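Local coordinates for protein ECL CdiI (Enterobacter cloacae subsp. cloacae, PDB 4NTQ) that acts as the immunity protein of a contact-dependent growth inhibition system, paired in a complex with the toxic ribosomal RNase domain of CdiA, at residues Lys59-Leu64 against Val81-Asp86. Residues are numbered along the deposited sequence; the frame is centred on the assembly and turned at random. Where two conformers were deposited one is given.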
loop_
_atom_site.group_PDB
_atom_site.type_symbol
_atom_site.label_atom_id
_atom_site.label_comp_id
_atom_site.label_asym_id
_atom_site.label_seq_id
_atom_site.Cartn_x
_atom_site.Cartn_y
_atom_site.Cartn_z
ATOM N N LYS B 59 14.310 10.198 -12.762
ATOM C CA LYS B 59 13.304 9.451 -13.517
ATOM C C LYS B 59 13.388 7.931 -13.315
ATOM O O LYS B 59 13.273 7.156 -14.263
ATOM C CB LYS B 59 13.380 9.821 -15.000
ATOM C CG LYS B 59 13.101 11.299 -15.278
ATOM C CD LYS B 59 11.660 11.667 -14.927
ATOM C CE LYS B 59 11.349 13.127 -15.233
ATOM N NZ LYS B 59 11.739 14.040 -14.129
ATOM N N THR B 60 13.594 7.518 -12.070
ATOM C CA THR B 60 13.586 6.098 -11.728
ATOM C C THR B 60 12.235 5.726 -11.120
ATOM O O THR B 60 11.270 5.486 -11.840
ATOM C CB THR B 60 14.714 5.774 -10.756
ATOM O OG1 THR B 60 14.676 6.710 -9.667
ATOM C CG2 THR B 60 16.067 5.887 -11.473
ATOM N N HIS B 61 12.147 5.726 -9.793
ATOM C CA HIS B 61 10.880 5.460 -9.134
ATOM C C HIS B 61 10.710 6.255 -7.856
ATOM O O HIS B 61 11.682 6.738 -7.284
ATOM C CB HIS B 61 10.709 3.967 -8.841
ATOM C CG HIS B 61 11.859 3.356 -8.096
ATOM N ND1 HIS B 61 12.861 2.639 -8.727
ATOM C CD2 HIS B 61 12.164 3.352 -6.776
ATOM C CE1 HIS B 61 13.730 2.221 -7.824
ATOM N NE2 HIS B 61 13.335 2.641 -6.635
ATOM N N SER B 62 9.459 6.387 -7.416
ATOM C CA SER B 62 9.123 7.049 -6.154
ATOM C C SER B 62 8.148 6.199 -5.357
ATOM O O SER B 62 6.996 6.004 -5.765
ATOM C CB SER B 62 8.488 8.415 -6.413
ATOM O OG SER B 62 9.483 9.364 -6.749
ATOM N N ALA B 63 8.605 5.678 -4.232
ATOM C CA ALA B 63 7.727 4.884 -3.396
ATOM C C ALA B 63 7.056 5.784 -2.390
ATOM O O ALA B 63 7.751 6.491 -1.641
ATOM C CB ALA B 63 8.507 3.809 -2.691
ATOM N N LEU B 64 5.718 5.757 -2.388
ATOM C CA LEU B 64 4.899 6.537 -1.458
ATOM C C LEU B 64 4.279 5.619 -0.417
ATOM O O LEU B 64 3.323 4.905 -0.723
ATOM C CB LEU B 64 3.746 7.227 -2.198
ATOM C CG LEU B 64 4.086 8.076 -3.418
ATOM C CD1 LEU B 64 2.825 8.636 -4.070
ATOM C CD2 LEU B 64 5.012 9.197 -3.036
ATOM N N VAL B 81 3.804 2.824 -5.708
ATOM C CA VAL B 81 5.104 3.001 -6.331
ATOM C C VAL B 81 4.975 3.586 -7.726
ATOM O O VAL B 81 4.243 3.047 -8.562
ATOM C CB VAL B 81 5.830 1.648 -6.424
ATOM C CG1 VAL B 81 7.096 1.777 -7.236
ATOM C CG2 VAL B 81 6.124 1.114 -5.026
ATOM N N LEU B 82 5.681 4.687 -7.971
ATOM C CA LEU B 82 5.586 5.400 -9.246
ATOM C C LEU B 82 6.831 5.106 -10.068
ATOM O O LEU B 82 7.949 5.244 -9.576
ATOM C CB LEU B 82 5.463 6.908 -9.017
ATOM C CG LEU B 82 4.099 7.482 -8.613
ATOM C CD1 LEU B 82 3.495 6.801 -7.395
ATOM C CD2 LEU B 82 4.223 8.962 -8.365
ATOM N N TYR B 83 6.644 4.677 -11.312
ATOM C CA TYR B 83 7.775 4.424 -12.179
ATOM C C TYR B 83 7.712 5.419 -13.316
ATOM O O TYR B 83 6.688 5.537 -13.967
ATOM C CB TYR B 83 7.726 3.002 -12.737
ATOM C CG TYR B 83 8.036 1.890 -11.757
ATOM C CD1 TYR B 83 9.354 1.592 -11.409
ATOM C CD2 TYR B 83 7.016 1.096 -11.220
ATOM C CE1 TYR B 83 9.650 0.559 -10.534
ATOM C CE2 TYR B 83 7.303 0.037 -10.327
ATOM C CZ TYR B 83 8.623 -0.211 -9.992
ATOM O OH TYR B 83 8.929 -1.229 -9.128
ATOM N N PHE B 84 8.796 6.135 -13.552
ATOM C CA PHE B 84 8.805 7.171 -14.582
ATOM C C PHE B 84 9.379 6.712 -15.919
ATOM O O PHE B 84 10.511 6.231 -15.980
ATOM C CB PHE B 84 9.569 8.383 -14.081
ATOM C CG PHE B 84 9.042 8.915 -12.791
ATOM C CD1 PHE B 84 7.895 9.701 -12.775
ATOM C CD2 PHE B 84 9.674 8.624 -11.591
ATOM C CE1 PHE B 84 7.383 10.201 -11.587
ATOM C CE2 PHE B 84 9.165 9.113 -10.380
ATOM C CZ PHE B 84 8.013 9.909 -10.383
ATOM N N GLU B 85 8.584 6.838 -16.982
ATOM C CA GLU B 85 9.065 6.597 -18.343
ATOM C C GLU B 85 8.573 7.687 -19.270
ATOM O O GLU B 85 7.391 7.712 -19.645
ATOM C CB GLU B 85 8.608 5.241 -18.858
ATOM C CG GLU B 85 9.315 4.093 -18.191
ATOM C CD GLU B 85 8.880 2.754 -18.735
ATOM O OE1 GLU B 85 8.679 2.628 -19.973
ATOM O OE2 GLU B 85 8.743 1.829 -17.916
ATOM N N ASP B 86 9.495 8.576 -19.630
ATOM C CA ASP B 86 9.178 9.781 -20.386
ATOM C C ASP B 86 8.092 10.647 -19.715
ATOM O O ASP B 86 8.307 11.109 -18.593
ATOM C CB ASP B 86 8.876 9.424 -21.835
ATOM C CG ASP B 86 10.008 8.635 -22.476
ATOM O OD1 ASP B 86 9.732 7.769 -23.339
ATOM O OD2 ASP B 86 11.173 8.872 -22.089
HETATM O O HOH W 1 11.825 4.498 -14.066
#
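With CG anti to its carbonyl carbon (chi1 -55°), Phe84 lays its ring alongside the backbone of Thr60 and His61, and Ser62 OG, likewise anti to its carbonyl carbon, meets the ring in plane at its edge, 3.7 Å from Phe84 CE2. A small hydroxyl suits this spot: it fits beside the phenyl edge while bonding to the carbonyl of Ser51 in helix 41-58. Beyond it, CD1 of Leu64 touches CD1 of Leu82 at 3.9 Å. These side chains share the face of an antiparallel sheet packed against helices 41-58 and 133-144, branched and aromatic groups filling the interface; strands 61-65 and 76-85 form a beta hairpin whose strand 61-65 is, within this chain, an edge strand of the four-stranded sheet. Ser62 and Leu82 are a hydrogen-bonded pair, each N 2.9 Å from the other's O. Phe84 N continues the pairing with a nearly straight bond to Thr60 O (3.1 Å, 176° at the hydrogen); Thr60 follows Lys59, the first residue to leave helical geometry after helix 41-58, with positive phi. On the other face, His61 CB rests 3.8 Å from Tyr83 CD1, the two rings inclined at 66°. Each ring carries a polar group that reaches a loop carbonyl: His61 NE2 bonds to Asn110 O, Tyr83 OH to Glu114 O.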